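Local coordinates for Alr1585 protein (PDB 5C2I) that probably uses hydrogen peroxide to oxidise dyes and other substrates, as a haem-containing DyP-type peroxidase assembled as a tetramer, at residues 213-218 / 223-228; 268-273 / 279-284; 285-290 / 428-433; 292-297 / 304-309. The protein carries 1 engineered substitution. One frame throughout, in Å; residues are numbered along the deposited sequence.

Contact 1: 213-218 / 223-228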
# COMPACT_ATOMS: atom_id res chain seq x y z
N ARG A 213 12.38 23.52 17.36
CA ARG A 213 11.45 22.44 16.99
C ARG A 213 12.10 21.10 17.28
O ARG A 213 11.45 20.16 17.80
CB ARG A 213 11.05 22.51 15.52
CG ARG A 213 10.21 23.73 15.18
CD ARG A 213 8.74 23.44 15.20
NE ARG A 213 8.39 22.17 14.57
CZ ARG A 213 7.19 21.60 14.71
NH1 ARG A 213 6.22 22.21 15.40
NH2 ARG A 213 6.96 20.42 14.15
N ASP A 214 13.40 21.00 16.99
CA ASP A 214 14.14 19.77 17.29
C ASP A 214 14.40 19.59 18.76
O ASP A 214 14.28 18.46 19.29
CB ASP A 214 15.49 19.76 16.54
CG ASP A 214 15.35 19.60 15.02
OD1 ASP A 214 14.34 19.05 14.55
OD2 ASP A 214 16.27 20.01 14.29
N VAL A 215 14.84 20.66 19.42
CA VAL A 215 15.21 20.59 20.84
C VAL A 215 14.01 20.14 21.67
O VAL A 215 14.11 19.23 22.49
CB VAL A 215 15.76 21.92 21.36
CG1 VAL A 215 15.93 21.90 22.87
CG2 VAL A 215 17.11 22.24 20.69
N VAL A 216 12.88 20.79 21.45
CA VAL A 216 11.69 20.48 22.24
C VAL A 216 11.18 19.05 21.98
O VAL A 216 10.84 18.33 22.93
CB VAL A 216 10.62 21.55 22.00
CG1 VAL A 216 9.32 21.14 22.66
CG2 VAL A 216 11.09 22.88 22.58
N ARG A 217 11.13 18.64 20.72
CA ARG A 217 10.71 17.29 20.36
C ARG A 217 11.62 16.27 21.01
O ARG A 217 11.15 15.29 21.56
CB ARG A 217 10.77 17.07 18.84
CG ARG A 217 10.24 15.71 18.36
CD ARG A 217 10.62 15.39 16.89
NE ARG A 217 12.07 15.26 16.79
CZ ARG A 217 12.89 16.08 16.13
NH1 ARG A 217 12.42 17.09 15.42
NH2 ARG A 217 14.18 15.87 16.17
N GLU A 218 12.92 16.47 20.90
CA GLU A 218 13.85 15.52 21.47
C GLU A 218 13.80 15.48 22.98
O GLU A 218 13.85 14.40 23.57
CB GLU A 218 15.26 15.76 20.95
CG GLU A 218 15.36 15.50 19.45
CD GLU A 218 15.33 14.02 19.08
OE1 GLU A 218 15.80 13.20 19.89
OE2 GLU A 218 14.87 13.68 17.96
N CYS A 223 13.32 12.13 28.13
CA CYS A 223 13.35 12.19 29.58
C CYS A 223 14.00 13.49 30.07
O CYS A 223 14.76 13.48 31.03
CB CYS A 223 14.11 11.00 30.16
SG CYS A 223 13.63 9.39 29.43
N ASP A 224 13.66 14.60 29.41
CA ASP A 224 14.22 15.90 29.75
C ASP A 224 15.77 15.96 29.64
O ASP A 224 16.41 16.75 30.36
CB ASP A 224 13.80 16.29 31.14
CG ASP A 224 13.87 17.81 31.41
OD1 ASP A 224 13.74 18.64 30.50
OD2 ASP A 224 14.07 18.14 32.60
N PHE A 225 16.34 15.14 28.79
CA PHE A 225 17.83 15.07 28.55
C PHE A 225 18.59 14.71 29.82
O PHE A 225 19.69 15.18 30.03
CB PHE A 225 18.38 16.44 28.05
CG PHE A 225 17.80 16.92 26.75
CD1 PHE A 225 17.42 16.05 25.73
CD2 PHE A 225 17.69 18.30 26.51
CE1 PHE A 225 16.89 16.55 24.55
CE2 PHE A 225 17.15 18.79 25.33
CZ PHE A 225 16.78 17.91 24.33
N ASP A 226 17.99 13.93 30.72
CA ASP A 226 18.64 13.70 32.02
C ASP A 226 19.91 12.84 31.97
O ASP A 226 20.66 12.83 32.94
CB ASP A 226 17.65 13.28 33.10
CG ASP A 226 17.03 11.93 32.90
OD1 ASP A 226 17.45 11.11 32.11
OD2 ASP A 226 16.05 11.70 33.66
N LYS A 227 20.16 12.14 30.87
CA LYS A 227 21.43 11.39 30.72
C LYS A 227 22.40 11.94 29.67
O LYS A 227 23.61 11.64 29.69
CB LYS A 227 21.12 9.92 30.37
CG LYS A 227 20.34 9.20 31.46
CD LYS A 227 21.20 9.00 32.70
CE LYS A 227 20.33 8.60 33.90
NZ LYS A 227 19.90 7.20 33.70
N TRP A 228 21.90 12.71 28.73
CA TRP A 228 22.70 13.25 27.63
C TRP A 228 22.04 14.51 27.12
O TRP A 228 20.84 14.50 26.84
CB TRP A 228 22.79 12.26 26.46
CG TRP A 228 23.36 12.82 25.21
CD1 TRP A 228 22.67 13.16 24.06
CD2 TRP A 228 24.75 13.16 24.94
NE1 TRP A 228 23.54 13.61 23.11
CE2 TRP A 228 24.82 13.63 23.62
CE3 TRP A 228 25.93 13.04 25.67
CZ2 TRP A 228 26.03 14.04 23.02
CZ3 TRP A 228 27.14 13.44 25.06
CH2 TRP A 228 27.16 13.94 23.78
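The ring of F225 overlaps helix 212-221 at V215 and E218 with its far end, touching backbone as much as side chain. CZ of F225 lies 3.5 Å from O of V215, and CE1 of F225 lies 3.6 Å from C of E218, both oblique to the ring. CE2 of F225 meets the CG1 methyl of V215 at 4.1 Å, the two side chains crossing at about a right angle, while the CB of E218 sits beside CE1. C223, D224 and F225 all take left-handed helical backbone angles. At F225, CG lies beside the backbone N (chi1 -61°), which swings the ring toward the helix.

The carboxylate of E218 bends off toward R217, whose NH2 binds OE2 of E218 at 2.9 Å through the anti lone pair. NH1 of the same R217 binds OD1 of D214 at 2.9 Å, and K36 pairs with D214 too. Two residues before F225, C223 forms a disulfide with C223 of the second subunit, so the contact lies by the covalent subunit link. Apolar contact with F225 and ion pairing by R217 thus divide the helix surface: no hydrogen bond joins the two segments, and the loop's polar ties run to N313 and N315.

Contact 2: 268-273 / 279-284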
# COMPACT_ATOMS: atom_id res chain seq x y z
N GLU A 268 27.06 -11.72 6.47
CA GLU A 268 27.77 -12.99 6.68
C GLU A 268 28.74 -12.89 7.87
O GLU A 268 28.82 -13.81 8.70
CB GLU A 268 28.56 -13.44 5.44
CG GLU A 268 27.68 -13.84 4.28
CD GLU A 268 28.44 -14.08 2.96
OE1 GLU A 268 29.69 -13.87 2.91
OE2 GLU A 268 27.78 -14.46 1.96
N ASP A 269 29.45 -11.76 7.96
CA ASP A 269 30.47 -11.56 9.02
C ASP A 269 29.75 -11.43 10.38
O ASP A 269 30.17 -12.04 11.37
CB ASP A 269 31.29 -10.33 8.65
CG ASP A 269 32.71 -10.34 9.23
OD1 ASP A 269 33.10 -11.34 9.87
OD2 ASP A 269 33.37 -9.28 9.08
N GLN A 270 28.64 -10.69 10.40
CA GLN A 270 27.79 -10.57 11.57
C GLN A 270 27.29 -11.95 12.05
O GLN A 270 27.34 -12.25 13.23
CB GLN A 270 26.61 -9.62 11.29
CG GLN A 270 25.64 -9.46 12.46
CD GLN A 270 24.51 -8.51 12.14
OE1 GLN A 270 24.55 -7.79 11.12
NE2 GLN A 270 23.43 -8.57 12.96
N ARG A 271 26.83 -12.79 11.13
CA ARG A 271 26.39 -14.15 11.49
C ARG A 271 27.54 -14.99 12.02
O ARG A 271 27.36 -15.77 12.97
CB ARG A 271 25.72 -14.88 10.30
CG ARG A 271 24.29 -14.39 10.04
CD ARG A 271 23.53 -15.36 9.11
NE ARG A 271 24.05 -15.27 7.76
CZ ARG A 271 23.71 -14.32 6.87
NH1 ARG A 271 22.80 -13.41 7.18
NH2 ARG A 271 24.27 -14.31 5.67
N LYS A 272 28.69 -14.87 11.40
CA LYS A 272 29.84 -15.62 11.86
C LYS A 272 30.27 -15.19 13.27
O LYS A 272 30.61 -16.03 14.12
CB LYS A 272 30.99 -15.53 10.88
CG LYS A 272 32.13 -16.40 11.40
CD LYS A 272 33.06 -16.96 10.37
CE LYS A 272 34.14 -17.80 11.04
NZ LYS A 272 35.26 -18.13 10.13
N LEU A 273 30.29 -13.89 13.51
CA LEU A 273 30.59 -13.33 14.82
C LEU A 273 29.62 -13.88 15.85
O LEU A 273 30.05 -14.37 16.91
CB LEU A 273 30.51 -11.80 14.76
CG LEU A 273 30.64 -11.04 16.08
CD1 LEU A 273 32.00 -11.28 16.73
CD2 LEU A 273 30.38 -9.56 15.85
N ILE A 279 25.94 -16.17 20.43
CA ILE A 279 24.89 -15.22 20.76
C ILE A 279 23.90 -15.04 19.60
O ILE A 279 24.13 -15.50 18.48
CB ILE A 279 25.46 -13.84 21.13
CG1 ILE A 279 26.22 -13.23 19.94
CG2 ILE A 279 26.36 -13.96 22.35
CD1 ILE A 279 26.83 -11.89 20.20
N GLN A 280 22.78 -14.36 19.87
CA GLN A 280 21.83 -14.02 18.82
C GLN A 280 22.45 -13.10 17.79
O GLN A 280 23.22 -12.20 18.12
CB GLN A 280 20.59 -13.34 19.42
CG GLN A 280 19.68 -14.30 20.16
CD GLN A 280 19.01 -15.29 19.23
OE1 GLN A 280 18.53 -14.97 18.16
NE2 GLN A 280 18.99 -16.51 19.65
N GLU A 281 22.10 -13.33 16.53
CA GLU A 281 22.56 -12.48 15.45
C GLU A 281 22.23 -11.00 15.67
O GLU A 281 23.04 -10.12 15.40
CB GLU A 281 21.94 -13.02 14.19
CG GLU A 281 22.21 -12.25 12.92
CD GLU A 281 21.67 -12.99 11.68
OE1 GLU A 281 21.16 -14.13 11.78
OE2 GLU A 281 21.84 -12.43 10.57
N ASN A 282 21.04 -10.73 16.19
CA ASN A 282 20.68 -9.34 16.46
C ASN A 282 21.60 -8.65 17.51
O ASN A 282 21.99 -7.49 17.33
CB ASN A 282 19.18 -9.18 16.72
CG ASN A 282 18.70 -9.87 17.96
OD1 ASN A 282 19.45 -10.29 18.83
ND2 ASN A 282 17.40 -9.99 18.05
N LEU A 283 22.03 -9.40 18.53
CA LEU A 283 22.96 -8.86 19.52
C LEU A 283 24.36 -8.66 18.91
O LEU A 283 25.02 -7.64 19.17
CB LEU A 283 23.02 -9.75 20.78
CG LEU A 283 23.99 -9.34 21.87
CD1 LEU A 283 23.69 -7.94 22.41
CD2 LEU A 283 23.98 -10.37 22.98
N ALA A 284 24.81 -9.58 18.06
CA ALA A 284 26.08 -9.37 17.34
C ALA A 284 26.07 -8.03 16.58
O ALA A 284 27.03 -7.26 16.61
CB ALA A 284 26.38 -10.53 16.41
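Helix 263-277 and the first turn of helix 281-289 come close at R271 and E281, whose CA atoms are 5.8 Å apart, and at Q270 and A284, 6.1 Å apart. Q270 makes the hydrogen bond between them. Its chain is fully extended, with CG anti to the backbone N (chi1 178°), and this carries NE2 of Q270 to 2.9 Å from O of E281. The hydrogen bond is nearly straight (166°) and the oxygen lies in the amide plane of Q270, yet the donor stands well above the carbonyl plane of E281, 49° out of it, away from either lone pair.

Beside this bond the methyl of A284 settles against the helix, its CB 3.7 Å from O of Q270 and 4.2 Å from CD2 of L273. R271 and E281 run side by side in the same direction. OE2 of E281 is 3.2 Å from CG of R271 but 3.7 Å from NH1, a long salt bridge, with the guanidinium and carboxylate planes strongly inclined to each other.

Where two consecutive helices joined by a short turn meet, the contact implies a division of labour: a directional amide bond and a small alanine fix the approach, while the charged pair probably adds a looser, mainly electrostatic attraction.

Contact 3: 285-290 / 428-433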
# COMPACT_ATOMS: atom_id res chain seq x y z
N GLY A 285 24.99 -7.79 15.84
CA GLY A 285 24.79 -6.50 15.17
C GLY A 285 24.89 -5.31 16.11
O GLY A 285 25.60 -4.34 15.82
N ALA A 286 24.23 -5.40 17.28
CA ALA A 286 24.27 -4.36 18.26
C ALA A 286 25.66 -4.13 18.85
O ALA A 286 26.02 -2.98 19.18
CB ALA A 286 23.28 -4.64 19.37
N LEU A 287 26.46 -5.17 18.94
CA LEU A 287 27.85 -5.02 19.41
C LEU A 287 28.76 -4.33 18.38
O LEU A 287 29.76 -3.70 18.73
CB LEU A 287 28.44 -6.39 19.77
CG LEU A 287 27.76 -7.13 20.91
CD1 LEU A 287 28.37 -8.50 21.15
CD2 LEU A 287 27.78 -6.32 22.21
N ILE A 288 28.44 -4.49 17.12
CA ILE A 288 29.21 -3.85 16.05
C ILE A 288 28.86 -2.34 16.06
O ILE A 288 29.74 -1.49 16.02
CB ILE A 288 28.84 -4.45 14.67
CG1 ILE A 288 29.29 -5.91 14.53
CG2 ILE A 288 29.45 -3.63 13.52
CD1 ILE A 288 28.51 -6.70 13.50
N VAL A 289 27.56 -2.04 16.06
CA VAL A 289 27.08 -0.69 15.84
C VAL A 289 26.97 0.13 17.12
O VAL A 289 27.25 1.34 17.09
CB VAL A 289 25.73 -0.71 15.13
CG1 VAL A 289 25.10 0.66 15.08
CG2 VAL A 289 25.91 -1.27 13.71
N GLY A 290 26.57 -0.52 18.21
CA GLY A 290 26.30 0.14 19.49
C GLY A 290 24.79 0.22 19.73
O GLY A 290 24.35 0.55 20.83
N GLN A 428 38.96 -6.62 17.34
CA GLN A 428 38.16 -6.19 18.50
C GLN A 428 38.02 -7.30 19.51
O GLN A 428 38.16 -8.50 19.19
CB GLN A 428 36.78 -5.72 18.03
CG GLN A 428 36.81 -4.54 17.07
CD GLN A 428 37.05 -4.96 15.64
OE1 GLN A 428 36.74 -6.10 15.23
NE2 GLN A 428 37.59 -4.04 14.85
N LYS A 429 37.75 -6.91 20.75
CA LYS A 429 37.46 -7.85 21.84
C LYS A 429 35.98 -7.75 22.16
O LYS A 429 35.49 -6.67 22.46
CB LYS A 429 38.27 -7.49 23.07
CG LYS A 429 39.77 -7.69 22.85
CD LYS A 429 40.57 -7.49 24.12
CE LYS A 429 40.70 -6.03 24.46
NZ LYS A 429 41.85 -5.84 25.37
N TRP A 430 35.28 -8.87 22.08
CA TRP A 430 33.82 -8.93 22.18
C TRP A 430 33.43 -9.65 23.45
O TRP A 430 33.98 -10.73 23.75
CB TRP A 430 33.27 -9.66 20.95
CG TRP A 430 33.80 -9.08 19.67
CD1 TRP A 430 35.02 -9.30 19.12
CD2 TRP A 430 33.14 -8.16 18.79
NE1 TRP A 430 35.15 -8.62 17.93
CE2 TRP A 430 34.02 -7.89 17.72
CE3 TRP A 430 31.88 -7.55 18.79
CZ2 TRP A 430 33.68 -7.02 16.67
CZ3 TRP A 430 31.55 -6.71 17.77
CH2 TRP A 430 32.44 -6.45 16.71
N PRO A 431 32.49 -9.08 24.23
CA PRO A 431 32.07 -9.77 25.44
C PRO A 431 31.28 -11.04 25.10
O PRO A 431 30.38 -10.99 24.27
CB PRO A 431 31.19 -8.73 26.16
CG PRO A 431 31.60 -7.39 25.57
CD PRO A 431 31.88 -7.75 24.12
N LYS A 432 31.66 -12.17 25.67
CA LYS A 432 30.92 -13.40 25.47
C LYS A 432 29.50 -13.29 26.02
O LYS A 432 28.56 -13.81 25.41
CB LYS A 432 31.65 -14.58 26.13
CG LYS A 432 33.00 -14.88 25.54
CD LYS A 432 33.60 -16.13 26.17
CE LYS A 432 35.01 -16.32 25.68
NZ LYS A 432 35.61 -17.58 26.14
N LYS A 433 29.37 -12.69 27.20
CA LYS A 433 28.07 -12.57 27.87
C LYS A 433 27.94 -11.10 28.22
O LYS A 433 28.76 -10.55 28.91
CB LYS A 433 28.03 -13.42 29.15
CG LYS A 433 28.07 -14.91 28.86
CD LYS A 433 26.67 -15.37 28.39
CE LYS A 433 25.82 -15.90 29.53
NZ LYS A 433 24.46 -16.31 29.07
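The carbonyl oxygen of L287 accepts a hydrogen bond from the hydroxyl of S329, and on the strand side CZ3 of W430 rests against it at 3.6 Å. This oxygen belongs to the last turns of helix 281-289; the axes of 285-289 and 428-431 are 10.1 Å apart at closest, and their directions 136° apart.

W430 spans the gap. Its CG stands beside the backbone N (chi1 -51°), which leads the six-membered part of the indole to the helix. There CZ3 of W430 touches CB of L287 at 3.7 Å, and that CB lies at the ring's edge, in its plane. One residue further on, CH2 of W430 meets CG1 of I288 at 3.9 Å, from an oblique direction. The branched end of L287 turns instead toward P431, where the approach is only loose.

The other end of the indole is tied to its own hairpin, as NE1 of W430 hydrogen-bonds O of Y442 on the partner strand 439-442. L273 and L277 of helix 263-277 also pack on the ring, and H328 meets it with the planes at about 60°. The helix closes immediately beyond, with N of G290 bonded to O of A286 at 2.7 Å and G290 at positive phi; V289, just before it, touches the haem.

The tryptophan illustrates how an amphiphilic ring can join two elements: its single N-H is satisfied on the hairpin, so helix and strand meet without a hydrogen bond, mostly through hydrocarbon, with the L287 oxygen satisfied by S329.

Contact 4: 292-297 / 304-309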
# COMPACT_ATOMS: atom_id res chain seq x y z
N PHE A 292 20.97 -1.97 18.46
CA PHE A 292 20.22 -2.93 17.65
C PHE A 292 19.70 -2.25 16.41
O PHE A 292 19.70 -1.02 16.32
CB PHE A 292 19.07 -3.51 18.45
CG PHE A 292 19.53 -4.49 19.49
CD1 PHE A 292 19.91 -4.06 20.76
CD2 PHE A 292 19.62 -5.85 19.20
CE1 PHE A 292 20.37 -4.96 21.72
CE2 PHE A 292 20.07 -6.74 20.16
CZ PHE A 292 20.44 -6.29 21.42
N ALA A 293 19.27 -3.07 15.45
CA ALA A 293 18.71 -2.58 14.19
C ALA A 293 17.63 -1.53 14.43
O ALA A 293 17.58 -0.54 13.71
CB ALA A 293 18.20 -3.74 13.34
N ASP A 294 16.78 -1.74 15.45
CA ASP A 294 15.67 -0.81 15.70
C ASP A 294 16.09 0.49 16.38
O ASP A 294 15.28 1.39 16.54
CB ASP A 294 14.51 -1.47 16.48
CG ASP A 294 14.93 -1.92 17.89
OD1 ASP A 294 15.43 -1.08 18.63
OD2 ASP A 294 14.67 -3.05 18.27
N GLY A 295 17.36 0.57 16.80
CA GLY A 295 17.85 1.71 17.54
C GLY A 295 18.10 1.53 19.02
O GLY A 295 18.71 2.42 19.65
N THR A 296 17.67 0.40 19.61
CA THR A 296 17.86 0.13 21.01
C THR A 296 19.37 0.20 21.36
O THR A 296 20.16 -0.57 20.81
CB THR A 296 17.31 -1.28 21.40
OG1 THR A 296 15.89 -1.34 21.13
CG2 THR A 296 17.53 -1.55 22.88
N PRO A 297 19.76 1.06 22.33
CA PRO A 297 21.19 1.11 22.70
C PRO A 297 21.65 -0.14 23.43
O PRO A 297 20.99 -0.59 24.38
CB PRO A 297 21.27 2.32 23.66
CG PRO A 297 20.05 3.14 23.32
CD PRO A 297 18.99 2.11 22.98
N PRO A 304 16.63 -6.37 21.57
CA PRO A 304 15.95 -5.25 20.96
C PRO A 304 14.61 -4.94 21.63
O PRO A 304 13.96 -5.84 22.18
CB PRO A 304 15.70 -5.74 19.53
CG PRO A 304 15.60 -7.19 19.66
CD PRO A 304 16.49 -7.61 20.79
N THR A 305 14.23 -3.68 21.63
CA THR A 305 12.96 -3.27 22.24
C THR A 305 11.94 -2.83 21.20
O THR A 305 10.77 -2.66 21.54
CB THR A 305 13.12 -2.17 23.31
OG1 THR A 305 13.64 -0.97 22.73
CG2 THR A 305 14.03 -2.63 24.41
N TYR A 306 12.38 -2.66 19.95
CA TYR A 306 11.49 -2.39 18.83
C TYR A 306 10.74 -1.07 18.92
O TYR A 306 9.69 -0.94 18.31
CB TYR A 306 10.51 -3.55 18.55
CG TYR A 306 11.25 -4.85 18.27
CD1 TYR A 306 11.99 -5.01 17.08
CD2 TYR A 306 11.23 -5.88 19.19
CE1 TYR A 306 12.68 -6.19 16.83
CE2 TYR A 306 11.90 -7.06 18.92
CZ TYR A 306 12.64 -7.19 17.74
OH TYR A 306 13.33 -8.38 17.48
N ALA A 307 11.23 -0.10 19.69
CA ALA A 307 10.59 1.23 19.72
C ALA A 307 10.82 1.95 18.40
O ALA A 307 11.98 2.11 17.94
CB ALA A 307 11.09 2.07 20.90
N VAL A 308 9.73 2.37 17.78
CA VAL A 308 9.79 3.04 16.48
C VAL A 308 10.62 4.33 16.57
O VAL A 308 11.43 4.60 15.66
CB VAL A 308 8.39 3.36 15.91
CG1 VAL A 308 8.47 4.21 14.67
CG2 VAL A 308 7.65 2.06 15.62
N THR A 309 10.44 5.09 17.66
CA THR A 309 11.34 6.24 17.98
C THR A 309 12.35 5.81 19.07
O THR A 309 12.00 5.70 20.25
CB THR A 309 10.51 7.45 18.43
OG1 THR A 309 9.67 7.84 17.33
CG2 THR A 309 11.38 8.64 18.82
O HOH W 1 14.14 1.27 19.59
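D294 can be followed outward from its CB, which lies against CA of Y306. CG is placed between the backbone N and the carbonyl carbon (chi1 64°), and the carboxylate there stands close to N of Y306. OD2 accepts a weak hydrogen bond from N of Y306 at 2.9 Å, bent to 140°, and is also pressed to 3.1 Å from CB of P304. OD1 turns back to its own segment: it accepts from N of T296 at 2.9 Å, an Asx turn, and from OG1 of T296 at 2.6 Å through the syn lone pair. A water lies 2.8 Å from OD1 of D294 and equally near O of A307.

T296 extends the network. Having donated to D294, its OG1 accepts from N of T305 at 2.9 Å and from OG1 of T305 at 2.8 Å, so one hydroxyl takes part in three bonds, two of them across the contact. Beside this polar core, CD of P304 sits over the face of the F292 ring, 4.2 Å from its centroid, in a CH-pi contact.

The principle exemplified is that a carboxylate can tie a beta turn (type I, F292 to G295) to a later part of the same loop, and probably helps to hold it. Toward the second subunit, Y306 forms a cation-pi pair with R84 of that subunit and T305 OG1 a hydrogen bond with N221 of that subunit. Inward, F292 packs on N282, L283 and A286, so this loop, running between helices 281-289 and 330-334, lies against the side of helix 281-289.

Contacts 1, 2 and 3 open in that order along the chain, and contact 4 lies between the two segments that contact 3 brings together. Contacts 2 and 3 have centres 9 Å apart and share helix 281-289; contact 4 lies about 16 Å from the centre of contact 3 and touches both. One helix thus links helix 263-277, the 428-431 hairpin and the loop that follows the helix itself, and reaches the haem through V289. Contact 1 stands apart, its centre 18 Å from that of contact 4, on helix 212-221. Contacts 1, 2 and 4 each reach the second subunit, so these regions take part in the subunit interface.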